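Local coordinates for okadaic acid binding protein 2-alpha (Halichondria okadai, PDB 4WRI), which binds the cytotoxin okadaic acid in an internal pocket and is implicated in accumulating this toxin in the sponge that makes the protein, at residues Arg18-Pro23 with Ser87-Asn92; Ser10-Arg15 with Pro182-Arg187. All coordinates share one frame; numbering follows the deposited sequence.

Interaction 1: Arg18-Pro23 with Ser87-Asn92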
loop_
_atom_site.group_PDB
_atom_site.type_symbol
_atom_site.label_atom_id
_atom_site.label_comp_id
_atom_site.label_asym_id
_atom_site.label_seq_id
_atom_site.Cartn_x
_atom_site.Cartn_y
_atom_site.Cartn_z
ATOM N N ARG A 18 9.098 3.451 -4.854
ATOM C CA ARG A 18 8.935 4.900 -4.945
ATOM C C ARG A 18 7.463 5.245 -5.129
ATOM O O ARG A 18 6.999 6.295 -4.676
ATOM C CB ARG A 18 9.761 5.489 -6.095
ATOM C CG ARG A 18 11.269 5.391 -5.865
ATOM C CD ARG A 18 12.018 6.273 -6.870
ATOM N NE ARG A 18 11.965 5.757 -8.239
ATOM C CZ ARG A 18 12.749 4.786 -8.721
ATOM N NH1 ARG A 18 13.643 4.171 -7.952
ATOM N NH2 ARG A 18 12.607 4.434 -9.997
ATOM N N THR A 19 6.716 4.364 -5.789
ATOM C CA THR A 19 5.286 4.597 -6.012
ATOM C C THR A 19 4.510 4.476 -4.689
ATOM O O THR A 19 3.539 5.178 -4.470
ATOM C CB THR A 19 4.754 3.629 -7.089
ATOM O OG1 THR A 19 5.474 3.869 -8.317
ATOM C CG2 THR A 19 3.261 3.810 -7.341
ATOM N N VAL A 20 4.950 3.586 -3.812
ATOM C CA VAL A 20 4.387 3.509 -2.468
ATOM C C VAL A 20 4.676 4.781 -1.677
ATOM O O VAL A 20 3.802 5.311 -0.994
ATOM C CB VAL A 20 4.990 2.326 -1.704
ATOM C CG1 VAL A 20 4.496 2.304 -0.259
ATOM C CG2 VAL A 20 4.666 1.001 -2.400
ATOM N N PHE A 21 5.912 5.265 -1.744
ATOM C CA PHE A 21 6.370 6.355 -0.885
ATOM C C PHE A 21 5.819 7.709 -1.330
ATOM O O PHE A 21 5.559 8.591 -0.483
ATOM C CB PHE A 21 7.903 6.382 -0.882
ATOM C CG PHE A 21 8.506 7.337 0.117
ATOM C CD1 PHE A 21 8.750 6.942 1.428
ATOM C CD2 PHE A 21 8.839 8.631 -0.256
ATOM C CE1 PHE A 21 9.354 7.812 2.349
ATOM C CE2 PHE A 21 9.444 9.517 0.675
ATOM C CZ PHE A 21 9.692 9.104 1.965
ATOM N N ARG A 22 5.662 7.891 -2.644
ATOM C CA ARG A 22 5.324 9.214 -3.183
ATOM C C ARG A 22 4.105 9.898 -2.537
ATOM O O ARG A 22 4.221 11.060 -2.156
ATOM C CB ARG A 22 5.229 9.190 -4.728
ATOM C CG ARG A 22 4.939 10.574 -5.368
ATOM C CD ARG A 22 6.083 11.569 -5.182
ATOM N NE ARG A 22 7.410 10.957 -5.335
ATOM C CZ ARG A 22 8.010 10.679 -6.492
ATOM N NH1 ARG A 22 7.417 10.967 -7.648
ATOM N NH2 ARG A 22 9.213 10.101 -6.497
ATOM N N PRO A 23 2.978 9.184 -2.384
ATOM C CA PRO A 23 1.826 9.875 -1.778
ATOM C C PRO A 23 2.110 10.322 -0.338
ATOM O O PRO A 23 1.600 11.375 0.088
ATOM C CB PRO A 23 0.712 8.828 -1.829
ATOM C CG PRO A 23 1.128 7.866 -2.913
ATOM C CD PRO A 23 2.636 7.832 -2.868
ATOM N N SER A 87 14.756 7.270 -0.703
ATOM C CA SER A 87 15.653 6.174 -1.069
ATOM C C SER A 87 15.842 5.225 0.094
ATOM O O SER A 87 16.011 4.007 -0.084
ATOM C CB SER A 87 16.989 6.725 -1.548
ATOM O OG SER A 87 17.682 7.365 -0.496
ATOM N N GLN A 88 15.770 5.765 1.303
ATOM C CA GLN A 88 15.893 4.922 2.480
ATOM C C GLN A 88 14.672 4.015 2.633
ATOM O O GLN A 88 14.811 2.841 2.998
ATOM C CB GLN A 88 16.092 5.755 3.741
ATOM C CG GLN A 88 16.507 4.918 4.933
ATOM C CD GLN A 88 17.791 4.196 4.688
ATOM O OE1 GLN A 88 18.810 4.821 4.378
ATOM N NE2 GLN A 88 17.773 2.879 4.837
ATOM N N TYR A 89 13.477 4.545 2.371
ATOM C CA TYR A 89 12.315 3.693 2.440
ATOM C C TYR A 89 12.470 2.530 1.476
ATOM O O TYR A 89 12.137 1.395 1.818
ATOM C CB TYR A 89 11.030 4.463 2.111
ATOM C CG TYR A 89 9.868 3.495 1.984
ATOM C CD1 TYR A 89 9.313 2.880 3.112
ATOM C CD2 TYR A 89 9.374 3.128 0.727
ATOM C CE1 TYR A 89 8.288 1.932 2.985
ATOM C CE2 TYR A 89 8.348 2.194 0.594
ATOM C CZ TYR A 89 7.820 1.600 1.729
ATOM O OH TYR A 89 6.827 0.665 1.605
ATOM N N VAL A 90 12.976 2.805 0.275
ATOM C CA VAL A 90 13.140 1.743 -0.718
ATOM C C VAL A 90 14.050 0.618 -0.175
ATOM O O VAL A 90 13.719 -0.555 -0.278
ATOM C CB VAL A 90 13.644 2.290 -2.066
ATOM C CG1 VAL A 90 13.984 1.161 -3.039
ATOM C CG2 VAL A 90 12.607 3.243 -2.671
ATOM N N GLN A 91 15.173 0.985 0.433
ATOM C CA GLN A 91 16.065 -0.036 0.967
ATOM C C GLN A 91 15.492 -0.695 2.207
ATOM O O GLN A 91 15.742 -1.877 2.435
ATOM C CB GLN A 91 17.439 0.540 1.292
ATOM C CG GLN A 91 18.182 1.103 0.089
ATOM C CD GLN A 91 18.460 0.066 -0.986
ATOM O OE1 GLN A 91 18.289 0.324 -2.180
ATOM N NE2 GLN A 91 18.866 -1.108 -0.569
ATOM N N ASN A 92 14.730 0.033 3.017
ATOM C CA ASN A 92 14.098 -0.595 4.179
ATOM C C ASN A 92 13.034 -1.598 3.736
ATOM O O ASN A 92 12.893 -2.677 4.332
ATOM C CB ASN A 92 13.449 0.448 5.097
ATOM C CG ASN A 92 14.470 1.285 5.842
ATOM O OD1 ASN A 92 15.674 1.071 5.693
ATOM N ND2 ASN A 92 14.018 2.220 6.644
#

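Interaction 2: Ser10-Arg15 with Pro182-Arg187. With OKA (okadaic acid), chain B.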
loop_
_atom_site.group_PDB
_atom_site.type_symbol
_atom_site.label_atom_id
_atom_site.label_comp_id
_atom_site.label_asym_id
_atom_site.label_seq_id
_atom_site.Cartn_x
_atom_site.Cartn_y
_atom_site.Cartn_z
ATOM N N SER A 10 15.625 -5.141 -8.310
ATOM C CA SER A 10 15.578 -4.644 -9.663
ATOM C C SER A 10 15.193 -3.183 -9.695
ATOM O O SER A 10 14.528 -2.680 -8.772
ATOM C CB SER A 10 14.573 -5.445 -10.498
ATOM O OG SER A 10 13.232 -5.149 -10.079
ATOM N N ALA A 11 15.561 -2.496 -10.765
ATOM C CA ALA A 11 15.179 -1.111 -10.956
ATOM C C ALA A 11 13.659 -0.980 -10.949
ATOM O O ALA A 11 13.114 0.012 -10.449
ATOM C CB ALA A 11 15.751 -0.571 -12.264
ATOM N N HIS A 12 12.986 -1.973 -11.512
ATOM C CA HIS A 12 11.536 -1.930 -11.579
ATOM C C HIS A 12 10.934 -2.019 -10.185
ATOM O O HIS A 12 9.990 -1.291 -9.872
ATOM C CB HIS A 12 11.002 -3.070 -12.441
ATOM C CG HIS A 12 9.509 -3.108 -12.496
ATOM N ND1 HIS A 12 8.768 -2.111 -13.088
ATOM C CD2 HIS A 12 8.624 -4.007 -12.007
ATOM C CE1 HIS A 12 7.485 -2.401 -12.968
ATOM N NE2 HIS A 12 7.372 -3.548 -12.329
ATOM N N TRP A 13 11.451 -2.903 -9.353
ATOM C CA TRP A 13 10.945 -2.998 -7.990
ATOM C C TRP A 13 11.182 -1.696 -7.244
ATOM O O TRP A 13 10.304 -1.227 -6.496
ATOM C CB TRP A 13 11.542 -4.187 -7.269
ATOM C CG TRP A 13 11.042 -4.374 -5.874
ATOM C CD1 TRP A 13 9.981 -5.144 -5.479
ATOM C CD2 TRP A 13 11.593 -3.808 -4.679
ATOM N NE1 TRP A 13 9.819 -5.074 -4.116
ATOM C CE2 TRP A 13 10.797 -4.255 -3.603
ATOM C CE3 TRP A 13 12.645 -2.930 -4.417
ATOM C CZ2 TRP A 13 11.057 -3.889 -2.281
ATOM C CZ3 TRP A 13 12.886 -2.565 -3.115
ATOM C CH2 TRP A 13 12.106 -3.036 -2.067
ATOM N N CYS A 14 12.335 -1.068 -7.426
ATOM C CA CYS A 14 12.547 0.205 -6.747
ATOM C C CYS A 14 11.559 1.268 -7.175
ATOM O O CYS A 14 11.129 2.091 -6.357
ATOM C CB CYS A 14 13.973 0.704 -6.948
ATOM S SG CYS A 14 15.205 -0.370 -6.154
ATOM N N ARG A 15 11.196 1.266 -8.454
ATOM C CA ARG A 15 10.189 2.161 -8.967
ATOM C C ARG A 15 8.849 1.888 -8.306
ATOM O O ARG A 15 8.126 2.825 -7.969
ATOM C CB ARG A 15 10.050 1.974 -10.475
ATOM C CG ARG A 15 9.142 2.985 -11.135
ATOM C CD ARG A 15 9.084 2.749 -12.633
ATOM N NE ARG A 15 8.191 3.690 -13.276
ATOM C CZ ARG A 15 7.662 3.511 -14.484
ATOM N NH1 ARG A 15 7.960 2.422 -15.174
ATOM N NH2 ARG A 15 6.838 4.411 -14.995
ATOM N N PRO A 182 -0.805 -6.637 -15.061
ATOM C CA PRO A 182 -1.645 -5.605 -14.441
ATOM C C PRO A 182 -1.497 -5.465 -12.912
ATOM O O PRO A 182 -1.812 -4.384 -12.428
ATOM C CB PRO A 182 -3.064 -6.056 -14.807
ATOM C CG PRO A 182 -2.856 -6.731 -16.138
ATOM C CD PRO A 182 -1.584 -7.482 -15.991
ATOM N N PHE A 183 -1.009 -6.482 -12.210
ATOM C CA PHE A 183 -0.869 -6.376 -10.762
ATOM C C PHE A 183 0.185 -5.322 -10.402
ATOM O O PHE A 183 0.238 -4.868 -9.259
ATOM C CB PHE A 183 -0.514 -7.713 -10.122
ATOM C CG PHE A 183 -1.613 -8.741 -10.162
ATOM C CD1 PHE A 183 -2.910 -8.416 -10.533
ATOM C CD2 PHE A 183 -1.338 -10.045 -9.780
ATOM C CE1 PHE A 183 -3.902 -9.396 -10.543
ATOM C CE2 PHE A 183 -2.314 -11.020 -9.798
ATOM C CZ PHE A 183 -3.606 -10.693 -10.177
ATOM N N ASN A 184 1.012 -4.916 -11.360
ATOM C CA ASN A 184 1.920 -3.792 -11.160
ATOM C C ASN A 184 1.200 -2.507 -10.778
ATOM O O ASN A 184 1.823 -1.594 -10.234
ATOM C CB ASN A 184 2.759 -3.534 -12.418
ATOM C CG ASN A 184 3.885 -4.518 -12.565
ATOM O OD1 ASN A 184 4.833 -4.530 -11.769
ATOM N ND2 ASN A 184 3.794 -5.376 -13.581
ATOM N N TYR A 185 -0.099 -2.436 -11.071
ATOM C CA TYR A 185 -0.844 -1.201 -10.924
ATOM C C TYR A 185 -1.822 -1.233 -9.758
ATOM O O TYR A 185 -2.721 -0.410 -9.705
ATOM C CB TYR A 185 -1.548 -0.847 -12.251
ATOM C CG TYR A 185 -0.519 -0.817 -13.356
ATOM C CD1 TYR A 185 0.493 0.125 -13.331
ATOM C CD2 TYR A 185 -0.490 -1.795 -14.341
ATOM C CE1 TYR A 185 1.494 0.131 -14.282
ATOM C CE2 TYR A 185 0.517 -1.790 -15.324
ATOM C CZ TYR A 185 1.487 -0.815 -15.274
ATOM O OH TYR A 185 2.510 -0.775 -16.214
ATOM N N VAL A 186 -1.584 -2.117 -8.797
ATOM C CA VAL A 186 -2.482 -2.236 -7.648
ATOM C C VAL A 186 -2.500 -0.959 -6.811
ATOM O O VAL A 186 -3.483 -0.697 -6.131
ATOM C CB VAL A 186 -2.115 -3.468 -6.796
ATOM C CG1 VAL A 186 -0.876 -3.183 -5.969
ATOM C CG2 VAL A 186 -3.295 -3.878 -5.899
ATOM N N ARG A 187 -1.454 -0.143 -6.891
ATOM C CA ARG A 187 -1.427 1.158 -6.224
ATOM C C ARG A 187 -1.575 2.320 -7.202
ATOM O O ARG A 187 -1.298 3.479 -6.870
ATOM C CB ARG A 187 -0.164 1.310 -5.368
ATOM C CG ARG A 187 -0.023 0.182 -4.358
ATOM C CD ARG A 187 1.062 0.430 -3.350
ATOM N NE ARG A 187 0.741 1.426 -2.329
ATOM C CZ ARG A 187 0.147 1.132 -1.179
ATOM N NH1 ARG A 187 -0.267 -0.107 -0.945
ATOM N NH2 ARG A 187 -0.019 2.105 -0.285
HETATM C C1 OKA B . -3.981 3.883 3.166
HETATM C C2 OKA B . -5.391 3.685 3.773
HETATM C C3 OKA B . -5.568 2.231 4.209
HETATM C C4 OKA B . -4.522 1.763 5.245
HETATM C C5 OKA B . -4.721 0.280 5.525
HETATM C C6 OKA B . -3.847 -0.170 6.698
HETATM C C7 OKA B . -4.077 0.752 7.920
HETATM C C8 OKA B . -3.843 2.192 7.496
HETATM C C9 OKA B . -4.214 3.127 8.612
HETATM C C10 OKA B . -3.401 4.146 8.942
HETATM C C11 OKA B . -2.075 4.381 8.290
HETATM C C12 OKA B . -2.035 3.587 6.953
HETATM C C13 OKA B . -0.589 3.472 6.445
HETATM C C14 OKA B . -0.595 2.724 5.090
HETATM C C15 OKA B . 0.001 1.533 5.004
HETATM C C16 OKA B . -0.066 0.830 3.677
HETATM C C17 OKA B . 1.284 0.325 3.103
HETATM C C18 OKA B . 0.954 -1.055 2.505
HETATM C C19 OKA B . -0.551 -1.261 2.876
HETATM C C20 OKA B . -0.890 -2.670 3.134
HETATM C C21 OKA B . -2.408 -2.763 3.445
HETATM C C22 OKA B . -3.151 -2.167 2.252
HETATM C C23 OKA B . -2.678 -0.720 2.036
HETATM C C24 OKA B . -3.397 -0.127 0.779
HETATM C C25 OKA B . -4.873 -0.308 1.054
HETATM C C26 OKA B . -5.324 -1.665 1.459
HETATM C C27 OKA B . -5.344 -2.640 0.261
HETATM C C28 OKA B . -6.441 -2.189 -0.717
HETATM C C29 OKA B . -6.713 -3.165 -1.873
HETATM C C30 OKA B . -7.750 -2.461 -2.799
HETATM C C31 OKA B . -9.128 -2.248 -2.220
HETATM C C32 OKA B . -10.109 -1.717 -3.265
HETATM C C33 OKA B . -10.028 -2.429 -4.611
HETATM C C34 OKA B . -8.555 -2.664 -4.984
HETATM C C35 OKA B . -8.538 -3.670 -6.188
HETATM C C36 OKA B . -7.119 -3.692 -6.743
HETATM C C37 OKA B . -6.727 -2.289 -7.108
HETATM C C38 OKA B . -6.801 -1.342 -5.939
HETATM C C39 OKA B . -9.687 -3.510 -1.562
HETATM C C40 OKA B . -5.419 -3.380 -2.671
HETATM C C41 OKA B . -5.744 0.659 0.951
HETATM C C42 OKA B . 0.003 4.846 6.191
HETATM C C43 OKA B . -3.885 5.037 10.055
HETATM C C44 OKA B . -6.451 4.069 2.750
HETATM O O1 OKA B . -3.692 3.109 2.253
HETATM O O2 OKA B . -3.247 4.764 3.620
HETATM O O3 OKA B . -5.537 4.532 4.905
HETATM O O4 OKA B . -4.721 2.532 6.439
HETATM O O5 OKA B . -3.180 0.342 8.985
HETATM O O6 OKA B . -2.471 2.313 7.121
HETATM O O7 OKA B . -0.758 -0.356 3.930
HETATM O O8 OKA B . -1.290 -0.732 1.744
HETATM O O9 OKA B . -4.551 -2.208 2.540
HETATM O O10 OKA B . -3.004 1.178 0.590
HETATM O O11 OKA B . -5.657 -3.929 0.763
HETATM O O12 OKA B . -7.827 -3.285 -4.000
HETATM O O13 OKA B . -8.155 -1.373 -5.365
#

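Interaction 1: Arg18-Pro23 with Ser87-Asn92
Tyr89 drives its ring from helix 86-96 across to helix 11-27, where Val20 and Phe21 receive it. Its CG lies opposite the backbone N about the CA-CB bond (chi1 171°), which extends the ring toward the other helix. Along its length the side chain meets two residues in turn. Near the root, the Phe21 side chain runs past it in the opposite direction: Phe21 CD1 sits 3.4 Å from Tyr89 CB, and Phe21 CB lies 3.9 Å from Tyr89 CD2. The two rings are inclined by only 30° but slid apart, with centroids 5.8 Å from each other, so this is a displaced pair with little overlap rather than a full stack. At the far end Val20 crosses the tyrosine at about a right angle and brings its CG1 methyl to 3.4 Å from Tyr89 OH and 3.9 Å from Tyr89 CZ. A looser touch lies beside these: the aliphatic part of Arg18 passes Val90, with Arg18 CG 4.1 Å from Val90 CG2, while its guanidinium turns off to a salt bridge with the C-terminal carboxylate of Asp192. The axes of the two short segments come within 9.5 Å, their directions 132° apart, an oblique crossing between perpendicular and antiparallel. Phe172 and Phe173 of helix 169-174 also pack on Val20, Phe173 on Tyr89 as well, and Trp24 meets the Tyr89 ring edge-to-face. The packing is thus part of the helical core beside the toxin pocket; the Val20 side chain is about 5 Å from okadaic acid. Between the two segments the contact is apolar, its buried hydroxyl, Tyr89 OH, being satisfied by a hydrogen bond to His71 NE2. Shape and hydrophobic burial therefore join the helices here, and the bond to His71 gives the far end of the tyrosine a polar anchor.

Interaction 2: Ser10-Arg15 with Pro182-Arg187
The start of helix 11-27 is tied to the loop after helix 169-174, a loop that lines the okadaic acid pocket, through a single side-chain bond from His12 to Asn184. His12 NE2 donates to Asn184 OD1 over 2.8 Å, almost straight at 169°, and the oxygen lies at the ring edge in the imidazole plane. Seen from the amide, the donor stands well above the carbonyl plane, with ring and amide planes 78° apart. The His12 CG is trans to the main-chain nitrogen (chi1 178°), carrying the ring out toward the loop. Asn184 closes a short 3-10 turn, and its ND2 donates to the carbonyls of His181 and Asn178, so the amide is gripped at both ends. On the helix side Ser10 is the N-cap: its OG accepts from Trp13 N at 3.0 Å, while also bonding to Gln176 O. Farther along the loop, Val186 and Arg187 belong to the toxin site. Val186 CG2 packs 3.9 Å from okadaic acid C40, and Arg187 NH1 donates to okadaic acid O8 over 2.9 Å, with that oxygen at the edge of its guanidinium.

Both contacts use helix 11-27: interaction 2 takes its first turn and interaction 1 a stretch farther along, with centres 12 Å apart. In sequence interaction 1 is nested inside the loop that interaction 2 closes, the order being 10-15, 18-23, 87-92 and then 182-187. They also touch each other. Val90 packs on Trp13 and Cys14, with Val90 CG1 3.7 Å from Cys14 SG, and Val20 CG2 lies 3.8 Å from Arg187 CD. The N-terminal helix thus joins helix 86-96 to the C-terminal loop, whose Arg187 binds okadaic acid, so segments from near the two ends of the chain come together on the side of the fold that carries part of the toxin pocket.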